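Long-range contacts in beta-mannosidase (Trichoderma harzianum, PDB 4CVU), which hydrolyses beta-mannosidic linkages, probably releasing mannose from the non-reducing ends of its substrates, as a fungal family 2 glycoside hydrolase: residues L771-L776 with A785-S790; A820-E825 with N847-V852. All blocks are in the same frame, centred on the assembly; numbering follows the deposited sequence.

Contact 1. Residues L771-L776 with A785-S790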
loop_
_atom_site.group_PDB
_atom_site.type_symbol
_atom_site.label_atom_id
_atom_site.label_comp_id
_atom_site.label_asym_id
_atom_site.label_seq_id
_atom_site.Cartn_x
_atom_site.Cartn_y
_atom_site.Cartn_z
ATOM N N LEU A 771 6.920 -5.464 -48.690
ATOM C CA LEU A 771 7.633 -6.493 -47.941
ATOM C C LEU A 771 9.119 -6.148 -47.931
ATOM O O LEU A 771 9.824 -6.404 -48.922
ATOM C CB LEU A 771 7.418 -7.848 -48.600
ATOM C CG LEU A 771 5.940 -8.257 -48.727
ATOM C CD1 LEU A 771 5.776 -9.461 -49.636
ATOM C CD2 LEU A 771 5.343 -8.529 -47.356
ATOM N N THR A 772 9.579 -5.568 -46.820
ATOM C CA THR A 772 10.921 -5.030 -46.708
ATOM C C THR A 772 11.776 -5.776 -45.687
ATOM O O THR A 772 11.542 -5.660 -44.490
ATOM C CB THR A 772 10.880 -3.547 -46.282
ATOM O OG1 THR A 772 10.012 -2.829 -47.158
ATOM C CG2 THR A 772 12.295 -2.915 -46.311
ATOM N N TRP A 773 12.800 -6.485 -46.165
ATOM C CA TRP A 773 13.724 -7.203 -45.299
ATOM C C TRP A 773 14.927 -6.312 -44.934
ATOM O O TRP A 773 15.663 -5.855 -45.823
ATOM C CB TRP A 773 14.235 -8.466 -45.980
ATOM C CG TRP A 773 13.293 -9.613 -46.038
ATOM C CD1 TRP A 773 12.499 -9.982 -47.092
ATOM C CD2 TRP A 773 13.074 -10.594 -45.014
ATOM N NE1 TRP A 773 11.788 -11.111 -46.778
ATOM C CE2 TRP A 773 12.135 -11.517 -45.515
ATOM C CE3 TRP A 773 13.585 -10.783 -43.726
ATOM C CZ2 TRP A 773 11.676 -12.618 -44.752
ATOM C CZ3 TRP A 773 13.122 -11.873 -42.969
ATOM C CH2 TRP A 773 12.191 -12.777 -43.499
ATOM N N VAL A 774 15.119 -6.073 -43.632
ATOM C CA VAL A 774 16.295 -5.367 -43.131
ATOM C C VAL A 774 16.973 -6.188 -42.038
ATOM O O VAL A 774 16.361 -7.093 -41.483
ATOM C CB VAL A 774 15.928 -3.977 -42.598
ATOM C CG1 VAL A 774 15.268 -3.155 -43.695
ATOM C CG2 VAL A 774 15.022 -4.079 -41.391
ATOM N N ASP A 775 18.230 -5.875 -41.732
ATOM C CA ASP A 775 18.887 -6.409 -40.524
ATOM C C ASP A 775 18.496 -5.519 -39.336
ATOM O O ASP A 775 17.821 -4.512 -39.523
ATOM C CB ASP A 775 20.425 -6.518 -40.708
ATOM C CG ASP A 775 21.124 -5.165 -40.905
ATOM O OD1 ASP A 775 20.577 -4.111 -40.527
ATOM O OD2 ASP A 775 22.267 -5.153 -41.450
ATOM N N LEU A 776 18.928 -5.865 -38.133
ATOM C CA LEU A 776 18.426 -5.196 -36.903
ATOM C C LEU A 776 19.091 -3.838 -36.605
ATOM O O LEU A 776 18.759 -3.156 -35.615
ATOM C CB LEU A 776 18.474 -6.162 -35.721
ATOM C CG LEU A 776 17.814 -7.535 -36.013
ATOM C CD1 LEU A 776 17.949 -8.512 -34.857
ATOM C CD2 LEU A 776 16.341 -7.394 -36.368
ATOM N N ALA A 785 16.405 -10.294 -49.495
ATOM C CA ALA A 785 16.484 -11.706 -49.139
ATOM C C ALA A 785 15.863 -12.660 -50.161
ATOM O O ALA A 785 15.508 -13.783 -49.812
ATOM C CB ALA A 785 15.863 -11.943 -47.773
ATOM N N GLY A 786 15.771 -12.224 -51.413
ATOM C CA GLY A 786 15.198 -13.026 -52.499
ATOM C C GLY A 786 13.684 -12.917 -52.599
ATOM O O GLY A 786 13.062 -13.659 -53.344
ATOM N N MET A 787 13.095 -11.986 -51.853
ATOM C CA MET A 787 11.638 -11.809 -51.835
ATOM C C MET A 787 11.255 -10.517 -52.544
ATOM O O MET A 787 11.973 -9.524 -52.472
ATOM C CB MET A 787 11.113 -11.792 -50.393
ATOM C CG MET A 787 9.588 -11.693 -50.280
ATOM S SD MET A 787 8.942 -11.827 -48.587
ATOM C CE MET A 787 9.185 -13.574 -48.281
ATOM N N THR A 788 10.131 -10.536 -53.239
ATOM C CA THR A 788 9.613 -9.348 -53.888
ATOM C C THR A 788 9.436 -8.207 -52.880
ATOM O O THR A 788 9.046 -8.440 -51.734
ATOM C CB THR A 788 8.271 -9.637 -54.592
ATOM O OG1 THR A 788 7.894 -8.508 -55.370
ATOM C CG2 THR A 788 7.153 -9.946 -53.578
ATOM N N LYS A 789 9.727 -6.985 -53.315
ATOM C CA LYS A 789 9.601 -5.799 -52.464
ATOM C C LYS A 789 8.153 -5.416 -52.253
ATOM O O LYS A 789 7.838 -4.706 -51.312
ATOM C CB LYS A 789 10.312 -4.594 -53.077
ATOM C CG LYS A 789 11.822 -4.614 -52.953
ATOM C CD LYS A 789 12.463 -3.499 -53.777
ATOM C CE LYS A 789 13.622 -2.847 -53.030
ATOM N NZ LYS A 789 14.269 -1.772 -53.834
ATOM N N SER A 790 7.288 -5.851 -53.162
ATOM C CA SER A 790 5.902 -5.453 -53.152
ATOM C C SER A 790 5.071 -6.437 -53.950
ATOM O O SER A 790 5.571 -7.070 -54.892
ATOM C CB SER A 790 5.766 -4.067 -53.770
ATOM O OG SER A 790 4.410 -3.712 -53.883
HETATM O O HOH W 1 9.814 -3.354 -49.935
#
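Leu771 N donates to Lys789 O at 2.9 Å in a nearly straight bond, 177° at the hydrogen. A water also donates to Lys789 O and is hydrogen-bonded to Thr772 OG1, so this carbonyl oxygen takes two bonds. Trp773 carries its indole with CG anti to the carbonyl carbon (chi1 -76°), and this turns the ring to the loop. Ala785 CB lies over one face as a CH-pi contact, 4.0 Å from the centroid of the five-membered ring and 14° off its normal. Met787 comes to the edge of the same ring. Its SD sits 3.4 Å from Trp773 NE1 and accepts a weak N-H...S hydrogen bond. This is a Met-aromatic contact of the edge type. Met787 runs out extended and bends only at chi3, with CE also at the ring edge. On its other flank the sulfur meets Leu771 CD1 at 4.1 Å. Leu771 CB rests against Thr788 O, 3.6 Å away. Ile804 of strand 799-807 touches both Leu771 and Met787. The side chain of Asn784, just before the loop segment, bonds to Leu771 O, Met787 O and Trp773 N, tying loop and strand together. The contact lies in the Mannosidase Ig/CBM-like domain. It joins the end of strand 765-774 to the connection that leads into its antiparallel neighbour 790-795, with the loop's apolar residues packed into the interior of a beta-sandwich.

Contact 2. Residues A820-E825 with N847-V852. With CD (cadmium ion), chain Y; CD (cadmium ion), chain Z.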
loop_
_atom_site.group_PDB
_atom_site.type_symbol
_atom_site.label_atom_id
_atom_site.label_comp_id
_atom_site.label_asym_id
_atom_site.label_seq_id
_atom_site.Cartn_x
_atom_site.Cartn_y
_atom_site.Cartn_z
ATOM N N ALA A 820 17.711 -10.347 -38.642
ATOM C CA ALA A 820 16.770 -10.123 -39.737
ATOM C C ALA A 820 15.343 -9.870 -39.274
ATOM O O ALA A 820 14.832 -10.536 -38.389
ATOM C CB ALA A 820 16.790 -11.317 -40.667
ATOM N N VAL A 821 14.679 -8.930 -39.923
ATOM C CA VAL A 821 13.258 -8.726 -39.697
ATOM C C VAL A 821 12.615 -8.304 -40.999
ATOM O O VAL A 821 13.209 -7.564 -41.805
ATOM C CB VAL A 821 12.998 -7.670 -38.590
ATOM C CG1 VAL A 821 13.496 -6.297 -39.015
ATOM C CG2 VAL A 821 11.517 -7.609 -38.235
ATOM N N LEU A 822 11.386 -8.780 -41.191
ATOM C CA LEU A 822 10.579 -8.465 -42.351
ATOM C C LEU A 822 9.478 -7.528 -41.922
ATOM O O LEU A 822 8.669 -7.886 -41.089
ATOM C CB LEU A 822 9.963 -9.731 -42.952
ATOM C CG LEU A 822 8.859 -9.539 -44.021
ATOM C CD1 LEU A 822 9.351 -8.762 -45.229
ATOM C CD2 LEU A 822 8.337 -10.896 -44.486
ATOM N N VAL A 823 9.431 -6.344 -42.519
ATOM C CA VAL A 823 8.438 -5.338 -42.175
ATOM C C VAL A 823 7.380 -5.351 -43.266
ATOM O O VAL A 823 7.692 -5.221 -44.439
ATOM C CB VAL A 823 9.062 -3.941 -42.032
ATOM C CG1 VAL A 823 8.002 -2.919 -41.672
ATOM C CG2 VAL A 823 10.172 -3.975 -41.002
ATOM N N ILE A 824 6.129 -5.549 -42.840
ATOM C CA ILE A 824 4.976 -5.739 -43.711
ATOM C C ILE A 824 4.009 -4.559 -43.602
ATOM O O ILE A 824 3.543 -4.260 -42.521
ATOM C CB ILE A 824 4.237 -7.013 -43.282
ATOM C CG1 ILE A 824 5.162 -8.234 -43.425
ATOM C CG2 ILE A 824 2.970 -7.201 -44.102
ATOM C CD1 ILE A 824 4.693 -9.435 -42.654
ATOM N N GLU A 825 3.717 -3.894 -44.719
ATOM C CA GLU A 825 2.707 -2.837 -44.753
ATOM C C GLU A 825 1.731 -3.057 -45.892
ATOM O O GLU A 825 2.127 -3.130 -47.074
ATOM C CB GLU A 825 3.301 -1.438 -44.886
ATOM C CG GLU A 825 4.549 -1.220 -44.054
ATOM C CD GLU A 825 4.862 0.255 -43.775
ATOM O OE1 GLU A 825 4.184 1.178 -44.331
ATOM O OE2 GLU A 825 5.795 0.480 -42.970
ATOM N N ASN A 847 2.580 -4.683 -39.752
ATOM C CA ASN A 847 2.885 -5.972 -39.165
ATOM C C ASN A 847 4.373 -6.260 -39.379
ATOM O O ASN A 847 5.082 -5.464 -40.032
ATOM C CB ASN A 847 2.019 -7.051 -39.813
ATOM C CG ASN A 847 1.895 -8.302 -38.968
ATOM O OD1 ASN A 847 2.579 -8.475 -37.950
ATOM N ND2 ASN A 847 0.998 -9.172 -39.373
ATOM N N HIS A 848 4.861 -7.352 -38.802
ATOM C CA HIS A 848 6.233 -7.789 -39.011
ATOM C C HIS A 848 6.379 -9.307 -38.913
ATOM O O HIS A 848 5.533 -9.986 -38.329
ATOM C CB HIS A 848 7.153 -7.124 -37.986
ATOM C CG HIS A 848 7.221 -7.848 -36.682
ATOM N ND1 HIS A 848 6.122 -8.049 -35.889
ATOM C CD2 HIS A 848 8.243 -8.471 -36.058
ATOM C CE1 HIS A 848 6.460 -8.742 -34.818
ATOM N NE2 HIS A 848 7.749 -8.997 -34.890
ATOM N N PHE A 849 7.476 -9.831 -39.454
ATOM C CA PHE A 849 7.823 -11.231 -39.288
ATOM C C PHE A 849 9.286 -11.386 -38.888
ATOM O O PHE A 849 10.199 -10.923 -39.592
ATOM C CB PHE A 849 7.584 -12.042 -40.545
ATOM C CG PHE A 849 8.127 -13.437 -40.457
ATOM C CD1 PHE A 849 7.594 -14.346 -39.541
ATOM C CD2 PHE A 849 9.165 -13.854 -41.262
ATOM C CE1 PHE A 849 8.090 -15.654 -39.448
ATOM C CE2 PHE A 849 9.663 -15.154 -41.177
ATOM C CZ PHE A 849 9.132 -16.056 -40.265
ATOM N N LEU A 850 9.494 -12.052 -37.768
ATOM C CA LEU A 850 10.803 -12.325 -37.256
ATOM C C LEU A 850 11.074 -13.817 -37.454
ATOM O O LEU A 850 10.334 -14.643 -36.941
ATOM C CB LEU A 850 10.831 -11.959 -35.791
ATOM C CG LEU A 850 12.189 -11.695 -35.169
ATOM C CD1 LEU A 850 12.756 -10.354 -35.635
ATOM C CD2 LEU A 850 12.062 -11.728 -33.657
ATOM N N PRO A 851 12.127 -14.166 -38.209
ATOM C CA PRO A 851 12.452 -15.562 -38.558
ATOM C C PRO A 851 13.110 -16.370 -37.436
ATOM O O PRO A 851 13.454 -17.531 -37.627
ATOM C CB PRO A 851 13.414 -15.412 -39.723
ATOM C CG PRO A 851 14.104 -14.119 -39.445
ATOM C CD PRO A 851 13.091 -13.223 -38.801
ATOM N N VAL A 852 13.258 -15.756 -36.269
ATOM C CA VAL A 852 13.597 -16.483 -35.044
ATOM C C VAL A 852 12.656 -16.024 -33.928
ATOM O O VAL A 852 11.892 -15.092 -34.120
ATOM C CB VAL A 852 15.064 -16.235 -34.626
ATOM C CG1 VAL A 852 16.023 -16.815 -35.663
ATOM C CG2 VAL A 852 15.314 -14.747 -34.413
HETATM CD CD CD Y . 5.002 -5.984 -34.901
HETATM CD CD CD Z . 7.493 2.324 -43.595
HETATM O O HOH W 2 6.190 -5.481 -32.446
HETATM O O HOH W 3 4.667 -3.528 -36.177
#
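Leu822 and Phe849 form a hydrogen-bonded antiparallel pair, with Phe849 N donating to Leu822 O at 2.8 Å. Ile824 and Asn847 form the next such pair. The tight part is the face carrying Leu822, Ile824 and Phe849. There Leu822 CB meets Phe849 CB at 4.1 Å, and Ile824 CD1 reaches the backbone of His848. The Phe849 ring, with CG anti to the backbone N (chi1 171°), leads away from Leu822 and meets Trp746 edge-to-face. Beyond the paired strands, Pro851 CD approaches Ala820 O to 3.2 Å and its CG lies near Ala820 CB. With an alanine in place of Pro851, the CG and CD contacts with Ala820 go, which is likely to open a gap there and let the backbone turn more freely. The opposite face is looser and holds His848. Val821 CG2 touches the edge of its imidazole, while ND1 binds a cadmium ion at 2.5 Å together with two waters. Glu825 OE2 holds a second cadmium ion. Strands 821-830 and 841-849 form a beta hairpin, with 841-849 at the edge of the four-stranded sheet and 765-774 on the other side of 821-830. Strands 740-747 and 752-759 pack against the face of Leu822 and Phe849.

How the contacts relate
Contacts 1 and 2 belong to the same four-stranded antiparallel sheet, and their centres are 9 Å apart. Strands 765-774 and 821-830 are its middle pair. Contact 1 reaches outward from the first to a loop, contact 2 from the second to the edge strand 841-849. The two contacts touch through probable backbone hydrogen bonds and through packing of Leu822 on Trp773. Both are largely buried, but contact 1 also includes the exposed Thr788 and Lys789, whereas every touching residue of contact 2 is buried. Contact 1 relies mainly on side chains around an indole. Contact 2 rests on regular strand pairing, with metal ions bound at its margin.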